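Local coordinates for protein peptidase S15/CocE/NonD (PDB 4PF1) that is a serine aminopeptidase of the alpha/beta hydrolase fold, probably cleaving residues from the N-termini of peptides, related to X-Pro dipeptidyl-peptidases, at residues Asp189-Asp194 against Ser267-Gln272; Pro263-Phe268 against Met274-Ala279. All coordinates share one frame; numbering follows the deposited sequence.

Contact 1 of 2, residues Asp189-Asp194 against Ser267-Gln272; sequences DGWMGD and SFWQQQ. With GOL (glycerol), chain G.
W191 and W269 meet through the five-membered halves of their indoles, with CD1 of W191 3.5 Å from CD1 of W269. The planes lie 44° apart, so the pair is oblique, neither stacked nor edge-to-face. W191 CD1 sits over one face of the W269 ring, offset toward its rim, and W191 CB adds a CH-pi contact, 4.1 Å from the centroid of the W269 five-membered ring. F268 CD2 covers the opposite face, leaving the W269 indole sandwiched. A chi1 of -66° sets W269 CG beside the backbone N, and the pyrrole part of the indole then lies against W191 CB and CD1. Both indole nitrogens are spent on carbonyls before the helix 267-270: W191 NE1 on P263 O, W269 NE1 on H262 O.

The polar contacts are bridged. One water donates to W269 O at 2.8 Å and weakly to D189 OD1, and also bonds O1 of a glycerol, probably from the crystallisation liquor. That O1 accepts a nearly straight bond from G190 N (2.7 Å) near the edge of the W269 ring.

Within the loop, D189 OD1 takes W191 N on its anti lone pair, an Asx turn, and M192 N at 3.1 Å from above the carboxylate plane. Within 267-272, Q272 NE2 donates to F268 O at 2.7 Å and lies over the F268 ring.

Replacing W269 by alanine would probably open a gap between W191 and F268, and would leave H262 O without its indole N-H. The chemistry implies a buried apolar joint between the loop after strand 178-184 and the helix 267-270, oriented by hydrogen bonds at its margins and hydrated on one flank.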
ATOM      1  N   ASP A 189     -30.542  -5.198 -23.191  1.00 14.77           N
ATOM      2  CA  ASP A 189     -30.266  -5.695 -24.528  1.00 14.75           C
ATOM      3  C   ASP A 189     -28.823  -6.170 -24.600  1.00 18.84           C
ATOM      4  O   ASP A 189     -27.899  -5.359 -24.734  1.00 18.21           O
ATOM      5  CB  ASP A 189     -30.574  -4.637 -25.605  1.00 16.25           C
ATOM      6  CG  ASP A 189     -30.830  -5.220 -26.986  1.00 21.90           C
ATOM      7  OD1 ASP A 189     -30.104  -6.163 -27.380  1.00 22.42           O
ATOM      8  OD2 ASP A 189     -31.702  -4.687 -27.701  1.00 22.88           O
ATOM      9  N   GLY A 190     -28.655  -7.488 -24.508  1.00 15.41           N
ATOM     10  CA  GLY A 190     -27.358  -8.154 -24.521  1.00 15.07           C
ATOM     11  C   GLY A 190     -26.601  -8.062 -25.830  1.00 18.99           C
ATOM     12  O   GLY A 190     -25.405  -8.349 -25.869  1.00 18.84           O
ATOM     13  N   TRP A 191     -27.286  -7.656 -26.912  1.00 15.37           N
ATOM     14  CA  TRP A 191     -26.676  -7.522 -28.235  1.00 14.81           C
ATOM     15  C   TRP A 191     -26.392  -6.058 -28.566  1.00 19.66           C
ATOM     16  O   TRP A 191     -25.305  -5.746 -29.060  1.00 18.81           O
ATOM     17  CB  TRP A 191     -27.582  -8.144 -29.308  1.00 13.46           C
ATOM     18  CG  TRP A 191     -26.906  -8.385 -30.627  1.00 14.17           C
ATOM     19  CD1 TRP A 191     -26.423  -9.572 -31.093  1.00 17.09           C
ATOM     20  CD2 TRP A 191     -26.678  -7.423 -31.667  1.00 13.85           C
ATOM     21  NE1 TRP A 191     -25.902  -9.409 -32.355  1.00 16.55           N
ATOM     22  CE2 TRP A 191     -26.046  -8.101 -32.733  1.00 17.80           C
ATOM     23  CE3 TRP A 191     -26.937  -6.047 -31.799  1.00 14.79           C
ATOM     24  CZ2 TRP A 191     -25.687  -7.455 -33.921  1.00 17.21           C
ATOM     25  CZ3 TRP A 191     -26.564  -5.408 -32.968  1.00 16.20           C
ATOM     26  CH2 TRP A 191     -25.951  -6.108 -34.014  1.00 16.98           C
ATOM     27  N   MET A 192     -27.384  -5.164 -28.344  1.00 17.36           N
ATOM     28  CA  MET A 192     -27.249  -3.744 -28.678  1.00 17.42           C
ATOM     29  C   MET A 192     -26.119  -3.062 -27.909  1.00 20.89           C
ATOM     30  O   MET A 192     -25.324  -2.355 -28.524  1.00 20.94           O
ATOM     31  CB  MET A 192     -28.569  -2.981 -28.481  1.00 19.94           C
ATOM     32  CG  MET A 192     -29.519  -3.079 -29.675  1.00 24.02           C
ATOM     33  SD  MET A 192     -28.827  -2.542 -31.273  1.00 28.31           S
ATOM     34  CE  MET A 192     -28.504  -0.807 -30.932  1.00 25.05           C
ATOM     35  N   GLY A 193     -26.034  -3.279 -26.597  1.00 16.91           N
ATOM     36  CA  GLY A 193     -24.965  -2.642 -25.831  1.00 16.23           C
ATOM     37  C   GLY A 193     -24.809  -3.006 -24.371  1.00 18.80           C
ATOM     38  O   GLY A 193     -24.231  -2.225 -23.609  1.00 17.60           O
ATOM     39  N   ASP A 194     -25.272  -4.193 -23.959  1.00 16.13           N
ATOM     40  CA  ASP A 194     -25.100  -4.562 -22.564  1.00 15.66           C
ATOM     41  C   ASP A 194     -23.946  -5.588 -22.376  1.00 19.25           C
ATOM     42  O   ASP A 194     -22.793  -5.215 -22.579  1.00 18.87           O
ATOM     43  CB  ASP A 194     -26.420  -5.000 -21.905  1.00 17.52           C
ATOM     44  CG  ASP A 194     -27.341  -3.831 -21.540  1.00 24.67           C
ATOM     45  OD1 ASP A 194     -26.822  -2.726 -21.256  1.00 23.51           O
ATOM     46  OD2 ASP A 194     -28.573  -4.028 -21.527  1.00 29.39           O
ATOM     47  N   SER A 267     -34.270 -12.307 -34.867  1.00 21.26           N
ATOM     48  CA  SER A 267     -35.501 -12.476 -34.085  1.00 21.21           C
ATOM     49  C   SER A 267     -35.224 -12.882 -32.631  1.00 24.12           C
ATOM     50  O   SER A 267     -35.952 -12.450 -31.742  1.00 23.44           O
ATOM     51  CB  SER A 267     -36.416 -13.505 -34.741  1.00 26.63           C
ATOM     52  OG  SER A 267     -35.824 -14.794 -34.756  1.00 38.31           O
ATOM     53  N   PHE A 268     -34.168 -13.701 -32.391  1.00 19.91           N
ATOM     54  CA  PHE A 268     -33.787 -14.178 -31.056  1.00 18.89           C
ATOM     55  C   PHE A 268     -33.464 -13.016 -30.102  1.00 23.08           C
ATOM     56  O   PHE A 268     -33.870 -13.052 -28.937  1.00 22.30           O
ATOM     57  CB  PHE A 268     -32.583 -15.144 -31.145  1.00 20.03           C
ATOM     58  CG  PHE A 268     -32.017 -15.591 -29.815  1.00 20.47           C
ATOM     59  CD1 PHE A 268     -32.624 -16.610 -29.089  1.00 23.31           C
ATOM     60  CD2 PHE A 268     -30.863 -15.011 -29.299  1.00 21.35           C
ATOM     61  CE1 PHE A 268     -32.104 -17.021 -27.857  1.00 23.43           C
ATOM     62  CE2 PHE A 268     -30.343 -15.421 -28.067  1.00 23.43           C
ATOM     63  CZ  PHE A 268     -30.962 -16.429 -27.358  1.00 21.53           C
ATOM     64  N   TRP A 269     -32.713 -12.011 -30.587  1.00 19.91           N
ATOM     65  CA  TRP A 269     -32.305 -10.867 -29.775  1.00 19.53           C
ATOM     66  C   TRP A 269     -33.359  -9.761 -29.772  1.00 23.15           C
ATOM     67  O   TRP A 269     -33.554  -9.114 -28.741  1.00 22.37           O
ATOM     68  CB  TRP A 269     -30.956 -10.319 -30.255  1.00 18.16           C
ATOM     69  CG  TRP A 269     -29.806 -11.265 -30.066  1.00 18.95           C
ATOM     70  CD1 TRP A 269     -29.066 -11.862 -31.044  1.00 22.09           C
ATOM     71  CD2 TRP A 269     -29.254 -11.711 -28.816  1.00 18.49           C
ATOM     72  NE1 TRP A 269     -28.088 -12.653 -30.483  1.00 21.45           N
ATOM     73  CE2 TRP A 269     -28.174 -12.570 -29.117  1.00 22.36           C
ATOM     74  CE3 TRP A 269     -29.553 -11.446 -27.466  1.00 19.57           C
ATOM     75  CZ2 TRP A 269     -27.403 -13.183 -28.120  1.00 21.26           C
ATOM     76  CZ3 TRP A 269     -28.789 -12.055 -26.479  1.00 20.65           C
ATOM     77  CH2 TRP A 269     -27.733 -12.915 -26.808  1.00 21.15           C
ATOM     78  N   GLN A 270     -34.034  -9.538 -30.916  1.00 20.13           N
ATOM     79  CA  GLN A 270     -35.074  -8.511 -31.047  1.00 20.30           C
ATOM     80  C   GLN A 270     -36.263  -8.781 -30.098  1.00 24.27           C
ATOM     81  O   GLN A 270     -36.764  -7.846 -29.470  1.00 23.95           O
ATOM     82  CB  GLN A 270     -35.562  -8.411 -32.503  1.00 22.20           C
ATOM     83  CG  GLN A 270     -34.528  -7.810 -33.453  1.00 30.10           C
ATOM     84  CD  GLN A 270     -35.072  -7.610 -34.840  1.00 41.68           C
ATOM     85  OE1 GLN A 270     -35.886  -6.718 -35.087  1.00 41.46           O
ATOM     86  NE2 GLN A 270     -34.607  -8.415 -35.787  1.00 21.80           N
ATOM     87  N   GLN A 271     -36.672 -10.063 -29.964  1.00 20.88           N
ATOM     88  CA  GLN A 271     -37.787 -10.484 -29.098  1.00 21.11           C
ATOM     89  C   GLN A 271     -37.436 -10.430 -27.599  1.00 25.17           C
ATOM     90  O   GLN A 271     -38.347 -10.428 -26.766  1.00 25.31           O
ATOM     91  CB  GLN A 271     -38.236 -11.910 -29.455  1.00 22.69           C
ATOM     92  CG  GLN A 271     -39.104 -12.001 -30.702  1.00 36.37           C
ATOM     93  CD  GLN A 271     -39.430 -13.434 -31.049  1.00 55.64           C
ATOM     94  OE1 GLN A 271     -39.990 -14.190 -30.244  1.00 51.10           O
ATOM     95  NE2 GLN A 271     -39.099 -13.836 -32.265  1.00 48.17           N
ATOM     96  N   GLN A 272     -36.133 -10.429 -27.256  1.00 20.97           N
ATOM     97  CA  GLN A 272     -35.683 -10.436 -25.859  1.00 20.64           C
ATOM     98  C   GLN A 272     -35.327  -9.043 -25.312  1.00 24.73           C
ATOM     99  O   GLN A 272     -35.119  -8.913 -24.100  1.00 24.43           O
ATOM    100  CB  GLN A 272     -34.493 -11.381 -25.684  1.00 21.64           C
ATOM    101  CG  GLN A 272     -34.895 -12.845 -25.623  1.00 34.24           C
ATOM    102  CD  GLN A 272     -33.698 -13.731 -25.440  1.00 51.69           C
ATOM    103  OE1 GLN A 272     -33.360 -14.138 -24.324  1.00 48.71           O
ATOM    104  NE2 GLN A 272     -33.013 -14.023 -26.529  1.00 41.53           N
TER
HETATM  105  C1  GOL G 703     -31.525 -10.091 -23.631  1.00 31.26           C
HETATM  106  O1  GOL G 703     -30.666  -9.297 -24.436  1.00 29.80           O
HETATM  107  C2  GOL G 703     -31.764  -9.438 -22.288  1.00 32.34           C
HETATM  108  O2  GOL G 703     -32.944  -9.987 -21.702  1.00 33.27           O
HETATM  109  C3  GOL G 703     -30.600  -9.640 -21.343  1.00 31.60           C
HETATM  110  O3  GOL G 703     -29.390  -9.148 -21.901  1.00 30.36           O
HETATM  111  O   HOH W   1     -31.600  -8.433 -26.896  1.00 15.43           O

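Contact 2 of 2, residues Pro263-Phe268 against Met274-Ala279; sequences PSYDSF and MDKMLA
An inverse gamma turn centred on Y265, just ahead of the short helix 267-270, points a tyrosine at K276 on the next helix, 274-279. The two side chains come from opposite directions and meet at their polar ends. K276 NZ lies at the edge of the phenol ring, near its plane, and gives Y265 OH a weak hydrogen bond of 3.3 Å. Behind it the lysine CE approaches the same oxygen at 3.7 Å. The side chain of K276 runs extended from the helix and then bends at its last torsion (chi4 73°), which brings the ammonium round to the hydroxyl.

The stronger partner of Y265 OH is D189 OD2, in the loop after strand 178-184, and the phenol ring also meets W191. Y265 therefore stands between the loop and the helix 274-279 within the alpha/beta hydrolase part of the chain. On the helix side, D275 OD2 makes a long salt bridge of 3.7 Å to K276 NZ and a second one to K304. The carboxylate thus lies close to two lysines that approach each other, and its negative charge probably eases their mutual repulsion.

The turn that carries Y265 leads directly into a helix start. D266 is the N-cap of the helix 267-270, and its OD1 accepts a weak bond from F268 N at 3.2 Å; its other oxygen, OD2, is held by H262 ND1. Farther along, L278 N bonds M274 O in the regular helical pattern, while the M274 and L278 side chains pack against helices 162-169 and 301-309 respectively.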
ATOM      1  N   PRO A 263     -25.178 -14.607 -34.158  1.00 17.66           N
ATOM      2  CA  PRO A 263     -24.203 -13.500 -34.048  1.00 16.90           C
ATOM      3  C   PRO A 263     -24.812 -12.131 -34.398  1.00 19.89           C
ATOM      4  O   PRO A 263     -24.368 -11.114 -33.867  1.00 18.25           O
ATOM      5  CB  PRO A 263     -23.105 -13.892 -35.039  1.00 18.92           C
ATOM      6  CG  PRO A 263     -23.789 -14.743 -36.051  1.00 23.92           C
ATOM      7  CD  PRO A 263     -24.903 -15.460 -35.337  1.00 19.61           C
ATOM      8  N   SER A 264     -25.834 -12.113 -35.279  1.00 16.94           N
ATOM      9  CA  SER A 264     -26.517 -10.888 -35.705  1.00 16.62           C
ATOM     10  C   SER A 264     -27.772 -10.615 -34.854  1.00 20.27           C
ATOM     11  O   SER A 264     -28.287 -11.524 -34.200  1.00 19.93           O
ATOM     12  CB  SER A 264     -26.888 -10.969 -37.183  1.00 20.23           C
ATOM     13  OG  SER A 264     -27.984 -11.843 -37.397  1.00 30.22           O
ATOM     14  N   TYR A 265     -28.266  -9.362 -34.886  1.00 16.61           N
ATOM     15  CA  TYR A 265     -29.449  -8.912 -34.142  1.00 16.29           C
ATOM     16  C   TYR A 265     -30.728  -9.444 -34.814  1.00 21.81           C
ATOM     17  O   TYR A 265     -31.551  -8.660 -35.296  1.00 21.71           O
ATOM     18  CB  TYR A 265     -29.455  -7.368 -34.057  1.00 16.62           C
ATOM     19  CG  TYR A 265     -30.386  -6.778 -33.016  1.00 17.36           C
ATOM     20  CD1 TYR A 265     -30.226  -7.070 -31.663  1.00 18.40           C
ATOM     21  CD2 TYR A 265     -31.363  -5.853 -33.370  1.00 18.18           C
ATOM     22  CE1 TYR A 265     -31.053  -6.502 -30.696  1.00 18.36           C
ATOM     23  CE2 TYR A 265     -32.196  -5.277 -32.413  1.00 18.81           C
ATOM     24  CZ  TYR A 265     -32.037  -5.604 -31.075  1.00 22.89           C
ATOM     25  OH  TYR A 265     -32.852  -5.041 -30.124  1.00 19.64           O
ATOM     26  N   ASP A 266     -30.886 -10.786 -34.844  1.00 18.89           N
ATOM     27  CA  ASP A 266     -32.034 -11.440 -35.473  1.00 19.85           C
ATOM     28  C   ASP A 266     -33.235 -11.505 -34.513  1.00 23.94           C
ATOM     29  O   ASP A 266     -33.223 -10.838 -33.473  1.00 22.52           O
ATOM     30  CB  ASP A 266     -31.654 -12.849 -35.991  1.00 22.19           C
ATOM     31  CG  ASP A 266     -31.019 -13.794 -34.977  1.00 31.89           C
ATOM     32  OD1 ASP A 266     -31.224 -13.589 -33.759  1.00 32.43           O
ATOM     33  OD2 ASP A 266     -30.360 -14.761 -35.404  1.00 36.95           O
ATOM     34  N   SER A 267     -34.270 -12.307 -34.867  1.00 21.26           N
ATOM     35  CA  SER A 267     -35.501 -12.476 -34.085  1.00 21.21           C
ATOM     36  C   SER A 267     -35.224 -12.882 -32.631  1.00 24.12           C
ATOM     37  O   SER A 267     -35.952 -12.450 -31.742  1.00 23.44           O
ATOM     38  CB  SER A 267     -36.416 -13.505 -34.741  1.00 26.63           C
ATOM     39  OG  SER A 267     -35.824 -14.794 -34.756  1.00 38.31           O
ATOM     40  N   PHE A 268     -34.168 -13.701 -32.391  1.00 19.91           N
ATOM     41  CA  PHE A 268     -33.787 -14.178 -31.056  1.00 18.89           C
ATOM     42  C   PHE A 268     -33.464 -13.016 -30.102  1.00 23.08           C
ATOM     43  O   PHE A 268     -33.870 -13.052 -28.937  1.00 22.30           O
ATOM     44  CB  PHE A 268     -32.583 -15.144 -31.145  1.00 20.03           C
ATOM     45  CG  PHE A 268     -32.017 -15.591 -29.815  1.00 20.47           C
ATOM     46  CD1 PHE A 268     -32.624 -16.610 -29.089  1.00 23.31           C
ATOM     47  CD2 PHE A 268     -30.863 -15.011 -29.299  1.00 21.35           C
ATOM     48  CE1 PHE A 268     -32.104 -17.021 -27.857  1.00 23.43           C
ATOM     49  CE2 PHE A 268     -30.343 -15.421 -28.067  1.00 23.43           C
ATOM     50  CZ  PHE A 268     -30.962 -16.429 -27.358  1.00 21.53           C
ATOM     51  N   MET A 274     -35.549  -5.934 -23.498  1.00 18.84           N
ATOM     52  CA  MET A 274     -36.407  -5.560 -22.373  1.00 18.55           C
ATOM     53  C   MET A 274     -37.094  -4.211 -22.554  1.00 22.15           C
ATOM     54  O   MET A 274     -38.221  -4.051 -22.095  1.00 21.27           O
ATOM     55  CB  MET A 274     -35.615  -5.580 -21.060  1.00 20.47           C
ATOM     56  CG  MET A 274     -35.159  -6.972 -20.667  1.00 24.07           C
ATOM     57  SD  MET A 274     -36.547  -8.124 -20.519  1.00 29.01           S
ATOM     58  CE  MET A 274     -37.039  -7.789 -18.819  1.00 25.63           C
ATOM     59  N   ASP A 275     -36.431  -3.249 -23.226  1.00 18.80           N
ATOM     60  CA  ASP A 275     -37.015  -1.933 -23.505  1.00 18.87           C
ATOM     61  C   ASP A 275     -38.184  -2.069 -24.494  1.00 24.58           C
ATOM     62  O   ASP A 275     -39.235  -1.468 -24.288  1.00 24.71           O
ATOM     63  CB  ASP A 275     -35.947  -0.959 -24.049  1.00 19.72           C
ATOM     64  CG  ASP A 275     -35.303  -1.390 -25.354  1.00 23.11           C
ATOM     65  OD1 ASP A 275     -34.727  -2.501 -25.395  1.00 23.35           O
ATOM     66  OD2 ASP A 275     -35.373  -0.618 -26.329  1.00 25.23           O
ATOM     67  N   LYS A 276     -38.007  -2.901 -25.538  1.00 22.11           N
ATOM     68  CA  LYS A 276     -39.023  -3.135 -26.563  1.00 22.83           C
ATOM     69  C   LYS A 276     -40.178  -3.977 -25.996  1.00 28.20           C
ATOM     70  O   LYS A 276     -41.342  -3.683 -26.281  1.00 28.20           O
ATOM     71  CB  LYS A 276     -38.398  -3.801 -27.799  1.00 24.85           C
ATOM     72  CG  LYS A 276     -37.453  -2.874 -28.565  1.00 35.68           C
ATOM     73  CD  LYS A 276     -36.617  -3.621 -29.598  1.00 46.24           C
ATOM     74  CE  LYS A 276     -35.674  -2.710 -30.354  1.00 58.88           C
ATOM     75  NZ  LYS A 276     -34.520  -2.273 -29.518  1.00 67.71           N
ATOM     76  N   MET A 277     -39.854  -4.978 -25.143  1.00 25.40           N
ATOM     77  CA  MET A 277     -40.833  -5.855 -24.489  1.00 26.13           C
ATOM     78  C   MET A 277     -41.716  -5.059 -23.493  1.00 29.40           C
ATOM     79  O   MET A 277     -42.942  -5.118 -23.599  1.00 29.87           O
ATOM     80  CB  MET A 277     -40.116  -7.026 -23.780  1.00 28.59           C
ATOM     81  CG  MET A 277     -41.052  -8.131 -23.305  1.00 33.26           C
ATOM     82  SD  MET A 277     -41.734  -7.826 -21.650  1.00 38.14           S
ATOM     83  CE  MET A 277     -40.366  -8.359 -20.630  1.00 34.23           C
ATOM     84  N   LEU A 278     -41.096  -4.318 -22.540  1.00 24.56           N
ATOM     85  CA  LEU A 278     -41.826  -3.526 -21.531  1.00 24.18           C
ATOM     86  C   LEU A 278     -42.695  -2.421 -22.161  1.00 27.33           C
ATOM     87  O   LEU A 278     -43.713  -2.038 -21.574  1.00 26.27           O
ATOM     88  CB  LEU A 278     -40.861  -2.905 -20.505  1.00 23.62           C
ATOM     89  CG  LEU A 278     -40.352  -3.843 -19.406  1.00 27.95           C
ATOM     90  CD1 LEU A 278     -39.023  -3.376 -18.871  1.00 27.52           C
ATOM     91  CD2 LEU A 278     -41.345  -3.950 -18.271  1.00 30.44           C
ATOM     92  N   ALA A 279     -42.303  -1.923 -23.353  1.00 23.95           N
ATOM     93  CA  ALA A 279     -43.052  -0.894 -24.079  1.00 24.61           C
ATOM     94  C   ALA A 279     -44.386  -1.439 -24.592  1.00 29.41           C
ATOM     95  O   ALA A 279     -45.350  -0.685 -24.695  1.00 29.80           O
ATOM     96  CB  ALA A 279     -42.225  -0.363 -25.239  1.00 25.29           C
TER

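The two contacts adjoin, their centres about 4 Å apart, and both draw on the helix 267-270 with S267 and F268 in common. Contact 1 is buried and mainly aromatic, joining the loop after strand 178-184 to that helix; contact 2 is partly buried, smaller in area and polar, joining the turn before the helix to helix 274-279. They are tied directly by hydrogen bonds from the loop to the turn, and W269 CD1 of contact 1 packs 3.3 Å from S264 O of contact 2. Indole packing thus dominates in the interior, whereas a weak lysine-tyrosine bond, with D275 near the lysine, marks the less enclosed side.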